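Leucine aminopeptidase 2, chloroplastic (Streptomyces sp. BC16019, PDB 5LHJ) is a manganese-binding M17-family metalloaminopeptidase of bottromycin maturation, an enzyme class that removes N-terminal amino acids from peptides. Local coordinates at residues R330-G334 with A351-R356; H419-N423 with S435-G439; D430-C434 with F447-F451. All coordinates share one frame; numbering follows the deposited sequence.

Overall arrangement
All three contacts belong to the catalytic domain and lie on one side of the chain's centre. Interaction 3 is the most deeply buried: its salt bridge, between strand 431-432 and the end of helix 440-449, has aromatic rings against the arginine. Interactions 1 and 2 are partly buried. The former fastens the turn between strands 328-330 and 336-338 to helix 345-358 through a carboxylate and a small apolar patch; the latter joins two loops through an amide, arginines and waters beside a neighbouring subunit. Interactions 1 and 3 meet at Phe451, whereas 2 and 3 are linked by a salt bridge from Arg421 NH1 to Asp450 OD1.

Interaction 1: residues R330-G334 with A351-R356; sequences RHLDG and ADVLVR
One carboxylate, that of Asp352 on helix 345-358, takes hydrogen bonds from both the ring of His331 and the backbone N of Leu332, so a single side chain holds the start of a type I beta turn. This turn, His331 to Gly334, links the antiparallel strands 328-330 and 336-338, and Gly334 N closes it on His331 O. The stronger bond from the ring runs from His331 ND1 to Asp352 OD2 at 3.0 Å. The acceptor lies in the imidazole plane, at the ring edge, while the nitrogen approaches the syn side of the carboxylate, 32° out of its plane. A weak second bond from ND1 reaches OD1. Because His331 NE2 bonds to Thr337, both ring nitrogens have partners and the ring's rotation is fixed; Asp352 OD2 also accepts from the backbone N of Gly226. Histidine suits this place because it can bond at two edges while its CE1 packs on the small Ala351 CB at 3.6 Å.

Apolar contacts extend the join along the helix. Leu332 has CG anti to the backbone N (chi1 -177°), which carries its branch toward the helix, where CD2 meets Val355 CG1 at 3.9 Å. The other branch of this beta-branched valine, CG2, meets Asp333 CB, whose carboxylate bonds to Thr335. Leu332 N donates to Asp352 OD1 at 2.8 Å, nearly in line with the carboxylate's C-O bond.

Interaction 2: residues H419-N423 with S435-G439; sequences HERRN and SHRHG
Two loops flanking strand 431-432 meet here, Asn423 in a 3-10 turn facing Arg437 in the loop that leads to helix 440-449. Arg437 NH1 donates to Asn423 OD1 at 2.8 Å, with a nearly straight angle of 164°. The nitrogen sits on a lone pair in the amide plane, yet amide and guanidinium planes stand perpendicular. The other end of the same amide is held too, since Asn423 ND2 donates to Glu420 OE1 at 2.9 Å. Asparagine therefore suits this position by accepting on one side and donating on the other.

Nearer the backbone, Asn423 CB packs on Ser435 CB at 3.9 Å. Ser435 OG lies between its backbone N and carbonyl carbon (chi1 66°), where it accepts from Arg437 N in an ST turn; it also bonds to Gln443. A water bridges Glu420 OE2 and His438 O, and Gly439, the N-cap residue before the helix, leaves room for Glu420 OE1.

Arg422 NH2 lies 3.8 Å from Arg437 NH1, and a second water accepts from both, weakly from Arg437. Both arginines also turn toward Glu471 of a neighbouring subunit through long, weak ion pairs, consistent with two charges held by a common anion at the subunit interface.

Interaction 3: residues D430-C434 with F447-F451; sequences DRVNC and FLQDF
Arg431 NE donates to Asp450 OD2 at 2.9 Å, the hydrogen bond of a salt bridge. The oxygen lies at the edge of the guanidinium and is used through its anti lone pair, directed away from OD1, leaving OD1 to pair with Arg421. Asp450 thus serves two arginines with its two oxygens. At the far end of Arg431, NH1 donates to Thr335 and, more weakly, to Thr337.

The head of the arginine is covered on one face by Phe451, whose CZ stands 3.3 Å above the guanidinium plane and over its centre. The planes are 47° apart, so this is a tilted approach rather than a flat stack. Arginine's shaft turns at chi3 (78°), which brings the guanidinium over to Asp450 and Phe451 while CD presses against Phe447 CE2 at 3.4 Å.

This joins strand 431-432, which pairs with strand 336-338, to the C-terminal part of helix 440-449. The far carbon of the apolar Phe451 ring covers the guanidinium without competing for its N-H groups, and Phe447 suits the aliphatic CD. Were Arg431 replaced by an alanine, Asp450 OD2 would probably lose its cationic mate, leaving a gap beside Phe447 CE2 and Phe451 CZ, where CD and the guanidinium now lie.

Phe447 also brings a ring edge to the backbone: Val432 O lies near the ring plane, 3.4 Å from CD2. Its CE2 touches Asn433 CA at 4.0 Å; the Asn433 amide bonds to the backbone at Thr340 and His341, near Asp343 and Glu345, manganese ligands of this protein although no metal is bound here.

Interaction 1: residues R330-G334 with A351-R356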
ATOM      1  N   ARG A 330      33.404  -7.792  -4.405  1.00 20.07           N
ATOM      2  CA  ARG A 330      34.364  -8.649  -5.101  1.00 21.16           C
ATOM      3  C   ARG A 330      34.636  -9.871  -4.222  1.00 20.06           C
ATOM      4  O   ARG A 330      35.229  -9.758  -3.148  1.00 19.57           O
ATOM      5  CB  ARG A 330      35.657  -7.873  -5.385  1.00 23.54           C
ATOM      6  CG  ARG A 330      36.831  -8.688  -5.932  1.00 26.70           C
ATOM      7  CD  ARG A 330      37.027  -8.619  -7.429  1.00 29.87           C
ATOM      8  NE  ARG A 330      36.930  -7.268  -8.000  1.00 33.05           N
ATOM      9  CZ  ARG A 330      36.971  -7.003  -9.308  1.00 35.76           C
ATOM     10  NH1 ARG A 330      37.144  -7.984 -10.196  1.00 37.75           N
ATOM     11  NH2 ARG A 330      36.829  -5.749  -9.735  1.00 37.02           N
ATOM     12  N   HIS A 331      34.224 -11.036  -4.714  1.00 19.13           N
ATOM     13  CA  HIS A 331      34.244 -12.264  -3.927  1.00 18.95           C
ATOM     14  C   HIS A 331      35.610 -12.937  -3.927  1.00 19.36           C
ATOM     15  O   HIS A 331      36.528 -12.533  -4.666  1.00 19.35           O
ATOM     16  CB  HIS A 331      33.178 -13.238  -4.450  1.00 18.63           C
ATOM     17  CG  HIS A 331      31.777 -12.763  -4.236  1.00 18.07           C
ATOM     18  ND1 HIS A 331      31.154 -12.797  -3.006  1.00 17.84           N
ATOM     19  CD2 HIS A 331      30.872 -12.250  -5.100  1.00 18.03           C
ATOM     20  CE1 HIS A 331      29.926 -12.321  -3.124  1.00 17.83           C
ATOM     21  NE2 HIS A 331      29.734 -11.979  -4.382  1.00 17.79           N
ATOM     22  N   LEU A 332      35.723 -13.976  -3.100  1.00 19.36           N
ATOM     23  CA  LEU A 332      36.951 -14.786  -2.961  1.00 19.99           C
ATOM     24  C   LEU A 332      37.435 -15.442  -4.269  1.00 20.24           C
ATOM     25  O   LEU A 332      38.645 -15.675  -4.423  1.00 20.99           O
ATOM     26  CB  LEU A 332      36.716 -15.865  -1.886  1.00 20.05           C
ATOM     27  CG  LEU A 332      37.863 -16.804  -1.480  1.00 20.37           C
ATOM     28  CD1 LEU A 332      39.027 -16.006  -0.940  1.00 20.53           C
ATOM     29  CD2 LEU A 332      37.367 -17.773  -0.413  1.00 20.25           C
ATOM     30  N   ASP A 333      36.520 -15.738  -5.192  1.00 19.61           N
ATOM     31  CA  ASP A 333      36.861 -16.292  -6.509  1.00 20.04           C
ATOM     32  C   ASP A 333      37.137 -15.222  -7.583  1.00 20.08           C
ATOM     33  O   ASP A 333      37.321 -15.564  -8.748  1.00 20.58           O
ATOM     34  CB  ASP A 333      35.793 -17.281  -7.009  1.00 20.04           C
ATOM     35  CG  ASP A 333      34.440 -16.621  -7.325  1.00 19.68           C
ATOM     36  OD1 ASP A 333      34.265 -15.411  -7.115  1.00 19.56           O
ATOM     37  OD2 ASP A 333      33.540 -17.354  -7.775  1.00 20.29           O
ATOM     38  N   GLY A 334      37.164 -13.951  -7.189  1.00 19.86           N
ATOM     39  CA  GLY A 334      37.404 -12.842  -8.107  1.00 20.26           C
ATOM     40  C   GLY A 334      36.189 -12.309  -8.847  1.00 19.87           C
ATOM     41  O   GLY A 334      36.295 -11.272  -9.520  1.00 20.84           O
ATOM     42  N   ALA A 351      28.141 -16.899  -0.532  1.00 15.91           N
ATOM     43  CA  ALA A 351      28.953 -17.010  -1.758  1.00 16.10           C
ATOM     44  C   ALA A 351      30.410 -17.367  -1.482  1.00 16.46           C
ATOM     45  O   ALA A 351      30.917 -18.395  -1.940  1.00 16.48           O
ATOM     46  CB  ALA A 351      28.875 -15.715  -2.553  1.00 16.35           C
ATOM     47  N   ASP A 352      31.078 -16.553  -0.677  1.00 16.54           N
ATOM     48  CA  ASP A 352      32.520 -16.755  -0.441  1.00 17.11           C
ATOM     49  C   ASP A 352      32.782 -18.000   0.391  1.00 16.90           C
ATOM     50  O   ASP A 352      33.803 -18.660   0.223  1.00 16.99           O
ATOM     51  CB  ASP A 352      33.128 -15.535   0.245  1.00 17.39           C
ATOM     52  CG  ASP A 352      32.788 -14.266  -0.473  1.00 17.94           C
ATOM     53  OD1 ASP A 352      33.511 -13.939  -1.432  1.00 19.17           O
ATOM     54  OD2 ASP A 352      31.758 -13.614  -0.146  1.00 17.69           O
ATOM     55  N   VAL A 353      31.843 -18.346   1.269  1.00 16.49           N
ATOM     56  CA  VAL A 353      31.995 -19.559   2.075  1.00 16.50           C
ATOM     57  C   VAL A 353      31.899 -20.808   1.185  1.00 16.50           C
ATOM     58  O   VAL A 353      32.636 -21.767   1.384  1.00 16.36           O
ATOM     59  CB  VAL A 353      30.977 -19.608   3.233  1.00 16.39           C
ATOM     60  CG1 VAL A 353      31.139 -20.888   4.044  1.00 16.39           C
ATOM     61  CG2 VAL A 353      31.137 -18.370   4.112  1.00 16.35           C
ATOM     62  N   LEU A 354      31.019 -20.793   0.184  1.00 16.38           N
ATOM     63  CA  LEU A 354      30.955 -21.900  -0.786  1.00 16.90           C
ATOM     64  C   LEU A 354      32.241 -22.034  -1.604  1.00 17.19           C
ATOM     65  O   LEU A 354      32.675 -23.155  -1.901  1.00 17.44           O
ATOM     66  CB  LEU A 354      29.744 -21.744  -1.713  1.00 16.86           C
ATOM     67  CG  LEU A 354      28.388 -22.008  -1.062  1.00 16.99           C
ATOM     68  CD1 LEU A 354      27.266 -21.516  -1.965  1.00 17.11           C
ATOM     69  CD2 LEU A 354      28.204 -23.486  -0.745  1.00 17.25           C
ATOM     70  N   VAL A 355      32.867 -20.904  -1.934  1.00 17.33           N
ATOM     71  CA  VAL A 355      34.176 -20.926  -2.619  1.00 17.94           C
ATOM     72  C   VAL A 355      35.185 -21.627  -1.697  1.00 18.47           C
ATOM     73  O   VAL A 355      35.854 -22.578  -2.100  1.00 18.87           O
ATOM     74  CB  VAL A 355      34.682 -19.513  -3.006  1.00 17.92           C
ATOM     75  CG1 VAL A 355      36.085 -19.573  -3.607  1.00 18.34           C
ATOM     76  CG2 VAL A 355      33.724 -18.828  -3.990  1.00 17.87           C
ATOM     77  N   ARG A 356      35.264 -21.166  -0.457  1.00 18.98           N
ATOM     78  CA  ARG A 356      36.203 -21.719   0.508  1.00 19.85           C
ATOM     79  C   ARG A 356      35.937 -23.212   0.753  1.00 19.93           C
ATOM     80  O   ARG A 356      36.879 -24.022   0.794  1.00 20.33           O
ATOM     81  CB  ARG A 356      36.144 -20.935   1.825  1.00 20.09           C
ATOM     82  CG  ARG A 356      37.168 -21.383   2.867  1.00 20.87           C
ATOM     83  CD  ARG A 356      37.046 -20.628   4.176  1.00 20.84           C
ATOM     84  NE  ARG A 356      37.835 -21.276   5.223  1.00 21.61           N
ATOM     85  CZ  ARG A 356      39.154 -21.162   5.387  1.00 22.75           C
ATOM     86  NH1 ARG A 356      39.905 -20.412   4.574  1.00 22.77           N
ATOM     87  NH2 ARG A 356      39.744 -21.824   6.391  1.00 23.14           N
TER

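Interaction 2: residues H419-N423 with S435-G439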
ATOM      1  N   HIS A 419      16.947 -21.069 -17.877  1.00 18.93           N
ATOM      2  CA  HIS A 419      16.354 -19.813 -18.340  1.00 19.07           C
ATOM      3  C   HIS A 419      16.187 -18.739 -17.251  1.00 18.69           C
ATOM      4  O   HIS A 419      15.988 -17.569 -17.571  1.00 18.51           O
ATOM      5  CB  HIS A 419      15.045 -20.048 -19.104  1.00 19.53           C
ATOM      6  CG  HIS A 419      13.939 -20.638 -18.286  1.00 19.40           C
ATOM      7  ND1 HIS A 419      13.514 -21.943 -18.439  1.00 20.05           N
ATOM      8  CD2 HIS A 419      13.141 -20.092 -17.339  1.00 19.16           C
ATOM      9  CE1 HIS A 419      12.507 -22.171 -17.616  1.00 19.95           C
ATOM     10  NE2 HIS A 419      12.265 -21.064 -16.937  1.00 19.38           N
ATOM     11  N   GLU A 420      16.299 -19.112 -15.973  1.00 18.12           N
ATOM     12  CA  GLU A 420      16.304 -18.097 -14.911  1.00 18.09           C
ATOM     13  C   GLU A 420      17.656 -17.416 -14.706  1.00 18.44           C
ATOM     14  O   GLU A 420      17.729 -16.392 -14.012  1.00 17.97           O
ATOM     15  CB  GLU A 420      15.778 -18.682 -13.596  1.00 18.00           C
ATOM     16  CG  GLU A 420      14.271 -18.884 -13.602  1.00 18.21           C
ATOM     17  CD  GLU A 420      13.483 -17.579 -13.708  1.00 18.45           C
ATOM     18  OE1 GLU A 420      13.903 -16.556 -13.144  1.00 18.50           O
ATOM     19  OE2 GLU A 420      12.436 -17.568 -14.375  1.00 18.91           O
ATOM     20  N   ARG A 421      18.721 -17.948 -15.304  1.00 19.42           N
ATOM     21  CA  ARG A 421      20.039 -17.313 -15.190  1.00 20.21           C
ATOM     22  C   ARG A 421      20.060 -15.929 -15.823  1.00 20.64           C
ATOM     23  O   ARG A 421      20.834 -15.074 -15.399  1.00 20.90           O
ATOM     24  CB  ARG A 421      21.159 -18.185 -15.775  1.00 21.16           C
ATOM     25  CG  ARG A 421      21.415 -19.422 -14.946  1.00 21.66           C
ATOM     26  CD  ARG A 421      22.705 -20.143 -15.313  1.00 22.51           C
ATOM     27  NE  ARG A 421      23.196 -20.874 -14.146  1.00 22.90           N
ATOM     28  CZ  ARG A 421      23.838 -20.331 -13.105  1.00 23.18           C
ATOM     29  NH1 ARG A 421      24.120 -19.023 -13.064  1.00 23.54           N
ATOM     30  NH2 ARG A 421      24.201 -21.109 -12.091  1.00 22.72           N
ATOM     31  N   ARG A 422      19.192 -15.675 -16.802  1.00 21.04           N
ATOM     32  CA  ARG A 422      19.125 -14.342 -17.382  1.00 21.53           C
ATOM     33  C   ARG A 422      18.722 -13.284 -16.346  1.00 20.88           C
ATOM     34  O   ARG A 422      19.063 -12.110 -16.500  1.00 20.96           O
ATOM     35  CB  ARG A 422      18.162 -14.297 -18.557  1.00 22.56           C
ATOM     36  CG  ARG A 422      16.717 -14.368 -18.166  1.00 23.41           C
ATOM     37  CD  ARG A 422      15.851 -14.652 -19.386  1.00 24.92           C
ATOM     38  NE  ARG A 422      14.532 -14.106 -19.147  1.00 25.51           N
ATOM     39  CZ  ARG A 422      13.601 -14.641 -18.365  1.00 26.00           C
ATOM     40  NH1 ARG A 422      13.774 -15.800 -17.718  1.00 26.90           N
ATOM     41  NH2 ARG A 422      12.464 -14.000 -18.234  1.00 27.47           N
ATOM     42  N   ASN A 423      17.996 -13.703 -15.312  1.00 19.88           N
ATOM     43  CA  ASN A 423      17.629 -12.812 -14.210  1.00 19.65           C
ATOM     44  C   ASN A 423      18.714 -12.544 -13.174  1.00 19.70           C
ATOM     45  O   ASN A 423      18.488 -11.780 -12.241  1.00 20.04           O
ATOM     46  CB  ASN A 423      16.335 -13.288 -13.558  1.00 19.45           C
ATOM     47  CG  ASN A 423      15.134 -13.021 -14.446  1.00 19.76           C
ATOM     48  OD1 ASN A 423      15.095 -12.001 -15.154  1.00 20.13           O
ATOM     49  ND2 ASN A 423      14.168 -13.927 -14.436  1.00 19.74           N
ATOM     50  N   SER A 435      16.729  -9.635  -8.720  1.00 18.10           N
ATOM     51  CA  SER A 435      16.217  -9.250 -10.048  1.00 19.30           C
ATOM     52  C   SER A 435      14.986  -8.365 -10.000  1.00 20.46           C
ATOM     53  O   SER A 435      14.588  -7.801 -11.037  1.00 20.52           O
ATOM     54  CB  SER A 435      15.854 -10.499 -10.855  1.00 19.50           C
ATOM     55  OG  SER A 435      14.763 -11.159 -10.254  1.00 19.92           O
ATOM     56  N   HIS A 436      14.338  -8.294  -8.836  1.00 21.48           N
ATOM     57  CA  HIS A 436      13.026  -7.671  -8.686  1.00 23.03           C
ATOM     58  C   HIS A 436      11.967  -8.318  -9.584  1.00 23.66           C
ATOM     59  O   HIS A 436      10.952  -7.692  -9.889  1.00 23.76           O
ATOM     60  CB  HIS A 436      13.076  -6.151  -8.938  1.00 24.36           C
ATOM     61  CG  HIS A 436      14.117  -5.447  -8.132  1.00 25.54           C
ATOM     62  ND1 HIS A 436      15.329  -5.062  -8.659  1.00 27.52           N
ATOM     63  CD2 HIS A 436      14.130  -5.062  -6.837  1.00 26.54           C
ATOM     64  CE1 HIS A 436      16.047  -4.470  -7.723  1.00 27.56           C
ATOM     65  NE2 HIS A 436      15.347  -4.469  -6.603  1.00 27.59           N
ATOM     66  N   ARG A 437      12.194  -9.571  -9.978  1.00 23.23           N
ATOM     67  CA  ARG A 437      11.251 -10.310 -10.805  1.00 23.88           C
ATOM     68  C   ARG A 437      10.848 -11.577 -10.066  1.00 22.21           C
ATOM     69  O   ARG A 437      11.510 -12.001  -9.115  1.00 21.69           O
ATOM     70  CB  ARG A 437      11.885 -10.678 -12.132  1.00 25.68           C
ATOM     71  CG  ARG A 437      12.060  -9.498 -13.076  1.00 28.51           C
ATOM     72  CD  ARG A 437      12.827  -9.921 -14.317  1.00 30.86           C
ATOM     73  NE  ARG A 437      12.376  -9.223 -15.516  1.00 34.58           N
ATOM     74  CZ  ARG A 437      12.724  -9.546 -16.767  1.00 36.94           C
ATOM     75  NH1 ARG A 437      13.568 -10.556 -17.025  1.00 37.60           N
ATOM     76  NH2 ARG A 437      12.230  -8.842 -17.784  1.00 38.09           N
ATOM     77  N   HIS A 438       9.774 -12.190 -10.532  1.00 20.68           N
ATOM     78  CA  HIS A 438       9.360 -13.488 -10.017  1.00 19.97           C
ATOM     79  C   HIS A 438      10.443 -14.544 -10.232  1.00 18.81           C
ATOM     80  O   HIS A 438      11.240 -14.440 -11.156  1.00 17.96           O
ATOM     81  CB  HIS A 438       8.095 -13.964 -10.717  1.00 21.36           C
ATOM     82  CG  HIS A 438       6.888 -13.147 -10.411  1.00 22.96           C
ATOM     83  ND1 HIS A 438       6.464 -12.905  -9.122  1.00 23.83           N
ATOM     84  CD2 HIS A 438       5.982 -12.554 -11.228  1.00 24.27           C
ATOM     85  CE1 HIS A 438       5.353 -12.185  -9.158  1.00 24.84           C
ATOM     86  NE2 HIS A 438       5.050 -11.947 -10.422  1.00 25.12           N
ATOM     87  N   GLY A 439      10.453 -15.548  -9.362  1.00 17.57           N
ATOM     88  CA  GLY A 439      11.403 -16.670  -9.442  1.00 17.38           C
ATOM     89  C   GLY A 439      12.621 -16.559  -8.540  1.00 16.85           C
ATOM     90  O   GLY A 439      13.626 -17.258  -8.766  1.00 16.16           O
TER
HETATM   91  O   HOH W   1      10.886 -15.336 -13.877  1.00 18.55           O
HETATM   92  O   HOH W   2      12.751 -11.497 -20.119  1.00 45.18           O

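Interaction 3: residues D430-C434 with F447-F451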
ATOM      1  N   ASP A 430      29.245  -8.929 -12.365  1.00 17.91           N
ATOM      2  CA  ASP A 430      28.996 -10.239 -12.970  1.00 17.95           C
ATOM      3  C   ASP A 430      27.568 -10.744 -12.744  1.00 17.73           C
ATOM      4  O   ASP A 430      27.034 -11.473 -13.576  1.00 17.53           O
ATOM      5  CB  ASP A 430      29.999 -11.289 -12.471  1.00 18.26           C
ATOM      6  CG  ASP A 430      31.428 -10.973 -12.839  1.00 18.69           C
ATOM      7  OD1 ASP A 430      31.681 -10.295 -13.876  1.00 19.52           O
ATOM      8  OD2 ASP A 430      32.317 -11.416 -12.083  1.00 18.58           O
ATOM      9  N   ARG A 431      26.962 -10.353 -11.620  1.00 17.17           N
ATOM     10  CA  ARG A 431      25.607 -10.754 -11.289  1.00 16.97           C
ATOM     11  C   ARG A 431      24.986  -9.760 -10.326  1.00 16.59           C
ATOM     12  O   ARG A 431      25.700  -8.946  -9.713  1.00 16.42           O
ATOM     13  CB  ARG A 431      25.613 -12.127 -10.621  1.00 17.15           C
ATOM     14  CG  ARG A 431      26.411 -12.137  -9.326  1.00 17.41           C
ATOM     15  CD  ARG A 431      26.527 -13.520  -8.748  1.00 17.99           C
ATOM     16  NE  ARG A 431      27.517 -14.382  -9.377  1.00 18.07           N
ATOM     17  CZ  ARG A 431      28.842 -14.278  -9.268  1.00 18.52           C
ATOM     18  NH1 ARG A 431      29.419 -13.276  -8.614  1.00 18.29           N
ATOM     19  NH2 ARG A 431      29.602 -15.198  -9.838  1.00 19.10           N
ATOM     20  N   VAL A 432      23.671  -9.863 -10.178  1.00 16.21           N
ATOM     21  CA  VAL A 432      22.931  -9.141  -9.129  1.00 16.28           C
ATOM     22  C   VAL A 432      22.514 -10.093  -8.013  1.00 16.02           C
ATOM     23  O   VAL A 432      22.406 -11.299  -8.235  1.00 16.01           O
ATOM     24  CB  VAL A 432      21.655  -8.445  -9.656  1.00 16.42           C
ATOM     25  CG1 VAL A 432      22.010  -7.408 -10.701  1.00 16.89           C
ATOM     26  CG2 VAL A 432      20.614  -9.447 -10.195  1.00 16.42           C
ATOM     27  N   ASN A 433      22.249  -9.537  -6.830  1.00 15.89           N
ATOM     28  CA  ASN A 433      21.630 -10.314  -5.746  1.00 15.65           C
ATOM     29  C   ASN A 433      20.116 -10.243  -5.714  1.00 16.00           C
ATOM     30  O   ASN A 433      19.510 -10.887  -4.853  1.00 16.15           O
ATOM     31  CB  ASN A 433      22.224  -9.966  -4.371  1.00 15.47           C
ATOM     32  CG  ASN A 433      21.703  -8.657  -3.800  1.00 15.32           C
ATOM     33  OD1 ASN A 433      21.351  -7.730  -4.524  1.00 15.30           O
ATOM     34  ND2 ASN A 433      21.654  -8.589  -2.473  1.00 15.31           N
ATOM     35  N   CYS A 434      19.498  -9.482  -6.626  1.00 16.35           N
ATOM     36  CA  CYS A 434      18.038  -9.378  -6.696  1.00 16.96           C
ATOM     37  C   CYS A 434      17.608  -8.882  -8.064  1.00 17.59           C
ATOM     38  O   CYS A 434      18.076  -7.824  -8.519  1.00 17.17           O
ATOM     39  CB  CYS A 434      17.527  -8.413  -5.633  1.00 17.26           C
ATOM     40  SG  CYS A 434      15.723  -8.257  -5.550  1.00 18.66           S
ATOM     41  N   PHE A 447      22.369 -18.461  -8.229  1.00 15.34           N
ATOM     42  CA  PHE A 447      23.383 -17.556  -7.683  1.00 15.43           C
ATOM     43  C   PHE A 447      24.419 -18.346  -6.878  1.00 15.67           C
ATOM     44  O   PHE A 447      25.639 -18.210  -7.116  1.00 15.84           O
ATOM     45  CB  PHE A 447      22.678 -16.466  -6.837  1.00 15.15           C
ATOM     46  CG  PHE A 447      23.584 -15.435  -6.239  1.00 14.97           C
ATOM     47  CD1 PHE A 447      24.410 -15.741  -5.148  1.00 14.88           C
ATOM     48  CD2 PHE A 447      23.579 -14.129  -6.718  1.00 14.89           C
ATOM     49  CE1 PHE A 447      25.234 -14.776  -4.580  1.00 14.95           C
ATOM     50  CE2 PHE A 447      24.390 -13.160  -6.137  1.00 14.94           C
ATOM     51  CZ  PHE A 447      25.225 -13.487  -5.076  1.00 14.81           C
ATOM     52  N   LEU A 448      23.952 -19.156  -5.929  1.00 15.62           N
ATOM     53  CA  LEU A 448      24.855 -19.961  -5.090  1.00 16.11           C
ATOM     54  C   LEU A 448      25.657 -20.967  -5.910  1.00 16.24           C
ATOM     55  O   LEU A 448      26.840 -21.198  -5.645  1.00 15.87           O
ATOM     56  CB  LEU A 448      24.076 -20.708  -4.008  1.00 16.29           C
ATOM     57  CG  LEU A 448      23.339 -19.872  -2.958  1.00 16.58           C
ATOM     58  CD1 LEU A 448      22.573 -20.808  -2.030  1.00 16.95           C
ATOM     59  CD2 LEU A 448      24.273 -18.985  -2.158  1.00 16.85           C
ATOM     60  N   GLN A 449      25.007 -21.566  -6.906  1.00 16.72           N
ATOM     61  CA  GLN A 449      25.657 -22.560  -7.755  1.00 17.87           C
ATOM     62  C   GLN A 449      26.953 -22.030  -8.387  1.00 18.54           C
ATOM     63  O   GLN A 449      27.912 -22.790  -8.513  1.00 18.51           O
ATOM     64  CB  GLN A 449      24.705 -23.052  -8.844  1.00 18.18           C
ATOM     65  CG  GLN A 449      25.240 -24.232  -9.649  1.00 18.85           C
ATOM     66  CD  GLN A 449      24.231 -24.754 -10.660  1.00 19.06           C
ATOM     67  OE1 GLN A 449      23.357 -24.021 -11.120  1.00 19.28           O
ATOM     68  NE2 GLN A 449      24.360 -26.032 -11.017  1.00 19.83           N
ATOM     69  N   ASP A 450      26.963 -20.744  -8.755  1.00 19.29           N
ATOM     70  CA  ASP A 450      28.133 -20.073  -9.372  1.00 20.63           C
ATOM     71  C   ASP A 450      29.411 -20.213  -8.513  1.00 20.03           C
ATOM     72  O   ASP A 450      30.531 -20.168  -9.031  1.00 20.04           O
ATOM     73  CB  ASP A 450      27.914 -18.545  -9.511  1.00 22.04           C
ATOM     74  CG  ASP A 450      26.858 -18.123 -10.548  1.00 24.14           C
ATOM     75  OD1 ASP A 450      26.390 -18.902 -11.400  1.00 25.00           O
ATOM     76  OD2 ASP A 450      26.495 -16.914 -10.481  1.00 26.08           O
ATOM     77  N   PHE A 451      29.251 -20.339  -7.200  1.00 18.68           N
ATOM     78  CA  PHE A 451      30.390 -20.299  -6.279  1.00 18.54           C
ATOM     79  C   PHE A 451      30.910 -21.673  -5.872  1.00 18.93           C
ATOM     80  O   PHE A 451      31.891 -21.754  -5.151  1.00 19.42           O
ATOM     81  CB  PHE A 451      30.001 -19.471  -5.060  1.00 17.76           C
ATOM     82  CG  PHE A 451      29.693 -18.055  -5.409  1.00 17.37           C
ATOM     83  CD1 PHE A 451      30.719 -17.137  -5.588  1.00 17.33           C
ATOM     84  CD2 PHE A 451      28.383 -17.640  -5.620  1.00 17.05           C
ATOM     85  CE1 PHE A 451      30.440 -15.816  -5.930  1.00 17.27           C
ATOM     86  CE2 PHE A 451      28.098 -16.330  -5.982  1.00 17.05           C
ATOM     87  CZ  PHE A 451      29.123 -15.414  -6.127  1.00 17.26           C
TER